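Local coordinates for protein cytochrome P450 268A2 Cyp268A2 (Mycobacterium marinum, PDB 6BLD) that belongs to the cytochrome P450 family of haem proteins, binding protoporphyrin IX with iron beside a pocket occupied by (3E,5E)-6,10-dimethylundeca-3,5,9-trien-2-one, at residues Leu144-Val154 against Ala411-Phe419; Gly60-Ile70 against Lys331-Asp342. All blocks are in the same frame, centred on the assembly; numbering follows the deposited sequence.

Contact 1 of 2, residues Leu144-Val154 against Ala411-Phe419; sequences LRMAGGGVDFV and AIRSMPCTF
Asp152 and Pro416 form an antiparallel non-hydrogen-bonded pair, their CA atoms 4.3 Å apart, where the chain leaves helix 123-147 and meets its own C-terminal strand. The strand at 151-152 is short and weakly bonded. Gly150 N donates to Cys417 O at 2.7 Å, with a bent N-H...O angle of 144°. Cys417 N returns a bond to Val151 O. Next along, Phe153 N reaches Met415 O at 2.7 Å. The type II turn Gly148-Val151 brings the first strand round to this partner. Asp152 is the N-cap of helix 153-158. Its CG stands anti to the backbone N (chi1 174°), which brings OD1 to Met415 N at 2.8 Å, an almost straight bond. The same OD1 takes a weak bond from Val154 N. OD2 accepts from Glu155 N and from a water that also donates to Arg413 O. One carboxylate thus joins the helix start to the small C-terminal antiparallel sheet of this P450 fold. Met415 lies alongside Phe153, with Met415 CE 3.6 Å from Phe153 CD2. Cys417 SG approaches the edge of the Phe153 ring. Val154 CG2 meets Ile412 CG2 at 4.0 Å. Phe419, the last residue, has Gly149 CA over one face of its ring in a CH-pi contact, 4.3 Å from the centroid.

Contact 2 of 2, residues Gly60-Ile70 against Lys331-Asp342; sequences GFWAVTRRADI and KVVMFYASGNWD
Trp62-Val64 and Val332-Met334 pair as neighbouring parallel strands in the five-stranded mixed sheet of the P450 fold. The axes of strands 61-64 and 331-335 diverge by 26°. Four backbone bonds link them, among them Val333 N to Trp62 O at 2.8 Å. The tight part lies on both faces of this pair. On one, Phe61 CD2 packs on Val333 CG2 at 3.5 Å, and the Phe61 and Phe335 side chains cross at about a right angle. On the other, Val64 CG2 meets Val332 CG1 at 3.6 Å. Ile70 CG2 then reaches Met334 SD at 3.7 Å and also touches Tyr336, which lies close to the haem. Ile70 CD1 is anti to CA (chi2 175°) and comes 3.3 Å from Phe335 O. Buried Ser338 OG donates to Thr65 O at 2.7 Å and is also bonded to Arg37 NH1. The ends are wetter. One water joins Gly60 O to Lys331 N. Another joins Ala68 N to Asp342 OD2, beside partly exposed Arg66 and Arg67. Asp342 OD2 also accepts from Arg67 N at 2.8 Å, on its anti side. Asp342, its OD1 held by Asp344 N, sits at the N-terminal end of helix 67-75, where the helix dipole would probably favour its negative charge.

Overall arrangement
From the N terminus, after two helices and strand 42-45, the chain reaches strand 61-64 and the start of helix 67-75, the earlier half of contact 2. It then runs through helix 123-147 to the turn and short strand of contact 1. Much helix follows, including helix 247-278, before strand 331-335 returns to close the loop of contact 2. The C-terminal strand 411-418 closes contact 1 last. The two loops therefore cross, each spanning about 260 residues. Contact 2 joins the N-terminal strands 42-45 and 61-64 to strand 331-335 in the middle of the mixed sheet, near the haem. Contact 1 ties helices 123-147 and 153-158 to the chain's end. Their centres are 33 Å apart.

Contact 1 of 2, residues Leu144-Val154 against Ala411-Phe419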
# COMPACT_ATOMS: atom_id res chain seq x y z
N LEU A 144 21.50 11.42 4.43
CA LEU A 144 21.71 10.14 5.09
C LEU A 144 23.20 9.85 5.28
O LEU A 144 23.62 9.35 6.32
CB LEU A 144 21.05 9.02 4.29
CG LEU A 144 21.41 7.59 4.68
CD1 LEU A 144 20.80 7.22 6.02
CD2 LEU A 144 20.98 6.60 3.60
N ARG A 145 24.01 10.17 4.26
CA ARG A 145 25.44 9.95 4.36
C ARG A 145 26.06 10.78 5.49
O ARG A 145 26.90 10.28 6.24
CB ARG A 145 26.12 10.28 3.03
CG ARG A 145 27.57 9.87 2.95
CD ARG A 145 28.25 10.47 1.74
NE ARG A 145 28.69 11.84 1.99
CZ ARG A 145 28.00 12.92 1.68
NH1 ARG A 145 26.81 12.81 1.09
NH2 ARG A 145 28.48 14.12 1.96
N MET A 146 25.64 12.04 5.62
CA MET A 146 26.13 12.88 6.70
C MET A 146 25.67 12.39 8.07
O MET A 146 26.33 12.68 9.07
CB MET A 146 25.68 14.33 6.49
CG MET A 146 26.00 14.88 5.11
SD MET A 146 25.74 16.66 4.99
CE MET A 146 24.29 16.86 6.02
N ALA A 147 24.56 11.65 8.13
CA ALA A 147 24.12 11.08 9.40
C ALA A 147 25.05 9.98 9.87
O ALA A 147 25.14 9.71 11.08
CB ALA A 147 22.69 10.56 9.27
N GLY A 148 25.75 9.32 8.95
CA GLY A 148 26.70 8.28 9.30
C GLY A 148 26.06 6.91 9.40
O GLY A 148 24.83 6.75 9.44
N GLY A 149 26.92 5.89 9.45
CA GLY A 149 26.45 4.53 9.55
C GLY A 149 25.82 4.23 10.89
O GLY A 149 26.05 4.91 11.89
N GLY A 150 25.01 3.17 10.91
CA GLY A 150 24.30 2.78 12.11
C GLY A 150 23.00 3.51 12.35
O GLY A 150 22.29 3.17 13.31
N VAL A 151 22.66 4.49 11.52
CA VAL A 151 21.43 5.25 11.72
C VAL A 151 20.24 4.48 11.14
O VAL A 151 20.40 3.57 10.31
CB VAL A 151 21.55 6.65 11.09
CG1 VAL A 151 21.18 6.62 9.62
CG2 VAL A 151 20.69 7.65 11.85
N ASP A 152 19.05 4.84 11.59
CA ASP A 152 17.83 4.17 11.14
C ASP A 152 17.54 4.53 9.69
O ASP A 152 17.36 5.70 9.35
CB ASP A 152 16.66 4.55 12.04
CG ASP A 152 15.33 4.00 11.53
OD1 ASP A 152 15.32 2.86 11.03
OD2 ASP A 152 14.31 4.71 11.64
N PHE A 153 17.49 3.51 8.83
CA PHE A 153 17.24 3.74 7.41
C PHE A 153 15.81 4.18 7.14
O PHE A 153 15.55 4.89 6.16
CB PHE A 153 17.56 2.47 6.61
CG PHE A 153 17.36 2.61 5.13
CD1 PHE A 153 18.25 3.33 4.36
CD2 PHE A 153 16.27 2.01 4.51
CE1 PHE A 153 18.07 3.45 2.99
CE2 PHE A 153 16.08 2.13 3.15
CZ PHE A 153 16.98 2.85 2.39
N VAL A 154 14.87 3.78 7.99
CA VAL A 154 13.46 4.11 7.76
C VAL A 154 13.23 5.61 7.95
O VAL A 154 12.64 6.28 7.09
CB VAL A 154 12.55 3.29 8.69
CG1 VAL A 154 11.10 3.73 8.54
CG2 VAL A 154 12.69 1.80 8.38
N ALA A 411 5.09 -3.90 6.78
CA ALA A 411 5.83 -2.70 7.14
C ALA A 411 7.04 -3.03 7.99
O ALA A 411 7.06 -4.01 8.74
CB ALA A 411 4.93 -1.71 7.89
N ILE A 412 8.06 -2.18 7.87
CA ILE A 412 9.26 -2.23 8.71
C ILE A 412 9.26 -0.99 9.59
O ILE A 412 9.33 0.14 9.08
CB ILE A 412 10.54 -2.32 7.87
CG1 ILE A 412 10.63 -3.67 7.16
CG2 ILE A 412 11.76 -2.09 8.74
CD1 ILE A 412 11.79 -3.78 6.19
N ARG A 413 9.16 -1.19 10.90
CA ARG A 413 9.13 -0.06 11.83
C ARG A 413 10.46 0.69 11.82
O ARG A 413 10.49 1.91 11.66
CB ARG A 413 8.80 -0.55 13.24
CG ARG A 413 8.83 0.54 14.30
CD ARG A 413 7.88 1.68 13.98
NE ARG A 413 6.51 1.20 13.79
CZ ARG A 413 5.60 1.82 13.05
NH1 ARG A 413 5.92 2.94 12.41
NH2 ARG A 413 4.38 1.32 12.93
N SER A 414 11.56 -0.03 11.99
CA SER A 414 12.89 0.57 11.97
C SER A 414 13.89 -0.46 11.47
O SER A 414 13.65 -1.67 11.53
CB SER A 414 13.29 1.09 13.35
OG SER A 414 13.32 0.03 14.30
N MET A 415 15.01 0.04 10.97
CA MET A 415 16.04 -0.82 10.39
C MET A 415 17.34 -0.04 10.25
O MET A 415 17.42 0.89 9.44
CB MET A 415 15.59 -1.36 9.04
CG MET A 415 16.62 -2.24 8.34
SD MET A 415 16.00 -2.88 6.77
CE MET A 415 15.94 -1.38 5.78
N PRO A 416 18.37 -0.37 11.02
CA PRO A 416 19.65 0.33 10.88
C PRO A 416 20.32 -0.01 9.55
O PRO A 416 20.05 -1.04 8.93
CB PRO A 416 20.47 -0.18 12.07
CG PRO A 416 19.88 -1.52 12.38
CD PRO A 416 18.41 -1.41 12.06
N CYS A 417 21.19 0.89 9.12
CA CYS A 417 21.94 0.71 7.88
C CYS A 417 23.38 1.14 8.09
O CYS A 417 23.65 2.09 8.83
CB CYS A 417 21.31 1.49 6.72
SG CYS A 417 21.37 3.29 6.89
N THR A 418 24.30 0.43 7.45
CA THR A 418 25.72 0.71 7.53
C THR A 418 26.27 0.99 6.14
O THR A 418 25.81 0.41 5.15
CB THR A 418 26.49 -0.46 8.16
OG1 THR A 418 26.22 -1.65 7.42
CG2 THR A 418 26.07 -0.66 9.61
N PHE A 419 27.25 1.88 6.07
CA PHE A 419 27.91 2.21 4.81
C PHE A 419 29.26 2.86 5.05
O PHE A 419 29.76 3.62 4.22
CB PHE A 419 27.02 3.13 3.96
CG PHE A 419 26.50 4.33 4.70
CD1 PHE A 419 27.24 5.49 4.78
CD2 PHE A 419 25.25 4.29 5.31
CE1 PHE A 419 26.75 6.59 5.45
CE2 PHE A 419 24.76 5.39 5.99
CZ PHE A 419 25.51 6.54 6.06
O HOH W 1 11.92 4.30 12.51

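Contact 2 of 2, residues Gly60-Ile70 against Lys331-Asp342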
# COMPACT_ATOMS: atom_id res chain seq x y z
N GLY A 60 -17.72 -14.22 8.24
CA GLY A 60 -16.39 -14.62 7.85
C GLY A 60 -16.02 -13.99 6.51
O GLY A 60 -16.52 -12.93 6.15
N PHE A 61 -15.14 -14.69 5.80
CA PHE A 61 -14.65 -14.21 4.51
C PHE A 61 -14.09 -15.38 3.72
O PHE A 61 -13.76 -16.43 4.28
CB PHE A 61 -13.58 -13.12 4.69
CG PHE A 61 -12.30 -13.62 5.29
CD1 PHE A 61 -12.13 -13.66 6.66
CD2 PHE A 61 -11.26 -14.06 4.48
CE1 PHE A 61 -10.95 -14.12 7.22
CE2 PHE A 61 -10.08 -14.52 5.04
CZ PHE A 61 -9.93 -14.55 6.41
N TRP A 62 -14.00 -15.18 2.41
CA TRP A 62 -13.36 -16.13 1.51
C TRP A 62 -11.91 -15.72 1.29
O TRP A 62 -11.63 -14.57 0.93
CB TRP A 62 -14.10 -16.18 0.17
CG TRP A 62 -15.41 -16.90 0.21
CD1 TRP A 62 -16.65 -16.33 0.23
CD2 TRP A 62 -15.62 -18.31 0.22
NE1 TRP A 62 -17.62 -17.31 0.26
CE2 TRP A 62 -17.01 -18.53 0.26
CE3 TRP A 62 -14.76 -19.42 0.21
CZ2 TRP A 62 -17.56 -19.81 0.28
CZ3 TRP A 62 -15.32 -20.69 0.24
CH2 TRP A 62 -16.70 -20.87 0.27
N ALA A 63 -10.99 -16.66 1.50
CA ALA A 63 -9.57 -16.40 1.32
C ALA A 63 -9.17 -16.74 -0.11
O ALA A 63 -9.34 -17.88 -0.56
CB ALA A 63 -8.75 -17.22 2.32
N VAL A 64 -8.65 -15.75 -0.83
CA VAL A 64 -8.21 -15.90 -2.21
C VAL A 64 -6.69 -15.83 -2.22
O VAL A 64 -6.11 -14.76 -1.99
CB VAL A 64 -8.82 -14.84 -3.13
CG1 VAL A 64 -8.32 -15.01 -4.55
CG2 VAL A 64 -10.34 -14.91 -3.08
N THR A 65 -6.04 -16.96 -2.50
CA THR A 65 -4.60 -17.09 -2.34
C THR A 65 -3.83 -17.20 -3.65
O THR A 65 -2.64 -16.88 -3.67
CB THR A 65 -4.27 -18.31 -1.48
OG1 THR A 65 -4.88 -19.48 -2.06
CG2 THR A 65 -4.80 -18.12 -0.06
N ARG A 66 -4.46 -17.64 -4.73
CA ARG A 66 -3.77 -17.81 -6.01
C ARG A 66 -3.79 -16.51 -6.80
O ARG A 66 -4.75 -15.73 -6.74
CB ARG A 66 -4.41 -18.93 -6.83
CG ARG A 66 -4.03 -20.32 -6.36
CD ARG A 66 -4.60 -21.39 -7.27
NE ARG A 66 -4.27 -22.74 -6.80
CZ ARG A 66 -4.80 -23.85 -7.29
NH1 ARG A 66 -5.70 -23.79 -8.27
NH2 ARG A 66 -4.44 -25.03 -6.80
N ARG A 67 -2.71 -16.27 -7.55
CA ARG A 67 -2.58 -15.03 -8.29
C ARG A 67 -3.67 -14.88 -9.34
O ARG A 67 -4.27 -13.81 -9.48
CB ARG A 67 -1.20 -14.94 -8.95
CG ARG A 67 -0.95 -13.64 -9.69
CD ARG A 67 -0.37 -13.90 -11.07
NE ARG A 67 -0.57 -12.76 -11.96
CZ ARG A 67 -1.38 -12.76 -13.01
NH1 ARG A 67 -2.07 -13.85 -13.32
NH2 ARG A 67 -1.50 -11.67 -13.76
N ALA A 68 -3.96 -15.95 -10.09
CA ALA A 68 -4.98 -15.88 -11.12
C ALA A 68 -6.35 -15.55 -10.53
O ALA A 68 -7.11 -14.77 -11.12
CB ALA A 68 -5.04 -17.20 -11.90
N ASP A 69 -6.67 -16.12 -9.37
CA ASP A 69 -7.96 -15.82 -8.74
C ASP A 69 -8.00 -14.40 -8.20
O ASP A 69 -9.06 -13.76 -8.20
CB ASP A 69 -8.25 -16.83 -7.64
CG ASP A 69 -8.53 -18.22 -8.17
OD1 ASP A 69 -9.07 -18.33 -9.29
OD2 ASP A 69 -8.21 -19.21 -7.48
N ILE A 70 -6.86 -13.89 -7.72
CA ILE A 70 -6.79 -12.51 -7.26
C ILE A 70 -7.05 -11.55 -8.42
O ILE A 70 -7.75 -10.55 -8.27
CB ILE A 70 -5.42 -12.24 -6.59
CG1 ILE A 70 -5.37 -12.91 -5.21
CG2 ILE A 70 -5.14 -10.75 -6.49
CD1 ILE A 70 -4.03 -12.80 -4.53
N LYS A 331 -17.92 -11.61 1.99
CA LYS A 331 -16.64 -10.92 1.86
C LYS A 331 -15.61 -11.81 1.18
O LYS A 331 -15.55 -13.02 1.43
CB LYS A 331 -16.13 -10.47 3.23
CG LYS A 331 -16.95 -9.36 3.86
CD LYS A 331 -16.35 -8.93 5.19
CE LYS A 331 -17.23 -7.89 5.88
NZ LYS A 331 -16.60 -7.37 7.13
N VAL A 332 -14.80 -11.20 0.32
CA VAL A 332 -13.79 -11.91 -0.47
C VAL A 332 -12.47 -11.15 -0.31
O VAL A 332 -12.36 -10.00 -0.75
CB VAL A 332 -14.19 -12.01 -1.95
CG1 VAL A 332 -13.09 -12.67 -2.75
CG2 VAL A 332 -15.50 -12.77 -2.10
N VAL A 333 -11.48 -11.80 0.30
CA VAL A 333 -10.23 -11.15 0.67
C VAL A 333 -9.12 -11.64 -0.25
O VAL A 333 -8.93 -12.85 -0.41
CB VAL A 333 -9.87 -11.40 2.14
CG1 VAL A 333 -8.53 -10.76 2.49
CG2 VAL A 333 -10.98 -10.87 3.04
N MET A 334 -8.37 -10.70 -0.83
CA MET A 334 -7.25 -11.00 -1.71
C MET A 334 -5.95 -10.89 -0.91
O MET A 334 -5.69 -9.86 -0.29
CB MET A 334 -7.23 -10.02 -2.88
CG MET A 334 -8.44 -10.12 -3.79
SD MET A 334 -8.24 -9.16 -5.29
CE MET A 334 -9.23 -7.72 -4.97
N PHE A 335 -5.16 -11.96 -0.93
CA PHE A 335 -3.90 -12.01 -0.20
C PHE A 335 -2.76 -11.84 -1.21
O PHE A 335 -2.26 -12.81 -1.78
CB PHE A 335 -3.78 -13.30 0.60
CG PHE A 335 -4.75 -13.38 1.75
CD1 PHE A 335 -4.43 -12.81 2.97
CD2 PHE A 335 -5.97 -14.01 1.60
CE1 PHE A 335 -5.32 -12.88 4.03
CE2 PHE A 335 -6.87 -14.08 2.66
CZ PHE A 335 -6.54 -13.51 3.88
N TYR A 336 -2.36 -10.58 -1.41
CA TYR A 336 -1.39 -10.27 -2.46
C TYR A 336 -0.04 -10.93 -2.21
O TYR A 336 0.66 -11.29 -3.16
CB TYR A 336 -1.22 -8.75 -2.57
CG TYR A 336 -2.50 -8.01 -2.87
CD1 TYR A 336 -2.97 -7.02 -2.01
CD2 TYR A 336 -3.24 -8.29 -4.01
CE1 TYR A 336 -4.13 -6.33 -2.29
CE2 TYR A 336 -4.40 -7.61 -4.30
CZ TYR A 336 -4.85 -6.63 -3.43
OH TYR A 336 -6.01 -5.95 -3.72
N ALA A 337 0.36 -11.08 -0.94
CA ALA A 337 1.62 -11.76 -0.65
C ALA A 337 1.57 -13.22 -1.05
O ALA A 337 2.59 -13.79 -1.48
CB ALA A 337 1.96 -11.63 0.84
N SER A 338 0.40 -13.86 -0.92
CA SER A 338 0.26 -15.23 -1.40
C SER A 338 0.28 -15.28 -2.92
O SER A 338 0.91 -16.16 -3.52
CB SER A 338 -1.03 -15.84 -0.86
OG SER A 338 -1.25 -17.13 -1.40
N GLY A 339 -0.41 -14.33 -3.57
CA GLY A 339 -0.41 -14.30 -5.03
C GLY A 339 0.95 -14.03 -5.62
O GLY A 339 1.27 -14.52 -6.71
N ASN A 340 1.78 -13.25 -4.93
CA ASN A 340 3.12 -12.95 -5.42
C ASN A 340 4.12 -14.06 -5.11
O ASN A 340 5.25 -14.01 -5.62
CB ASN A 340 3.61 -11.62 -4.85
CG ASN A 340 3.00 -10.43 -5.56
OD1 ASN A 340 2.52 -10.54 -6.68
ND2 ASN A 340 3.02 -9.28 -4.90
N TRP A 341 3.75 -15.04 -4.30
CA TRP A 341 4.55 -16.24 -4.08
C TRP A 341 3.93 -17.47 -4.74
O TRP A 341 4.31 -18.60 -4.42
CB TRP A 341 4.76 -16.48 -2.58
CG TRP A 341 6.09 -16.01 -2.08
CD1 TRP A 341 7.13 -16.79 -1.66
CD2 TRP A 341 6.54 -14.65 -1.96
NE1 TRP A 341 8.19 -16.01 -1.28
CE2 TRP A 341 7.85 -14.69 -1.46
CE3 TRP A 341 5.95 -13.41 -2.22
CZ2 TRP A 341 8.59 -13.53 -1.21
CZ3 TRP A 341 6.68 -12.26 -1.98
CH2 TRP A 341 7.99 -12.33 -1.48
N ASP A 342 2.99 -17.26 -5.65
CA ASP A 342 2.27 -18.35 -6.30
C ASP A 342 3.22 -19.10 -7.23
O ASP A 342 3.68 -18.55 -8.23
CB ASP A 342 1.07 -17.80 -7.07
CG ASP A 342 0.06 -18.87 -7.42
OD1 ASP A 342 0.39 -20.07 -7.31
OD2 ASP A 342 -1.07 -18.51 -7.81
O HOH W 2 -18.67 -12.69 4.50
O HOH W 3 -2.33 -18.27 -10.32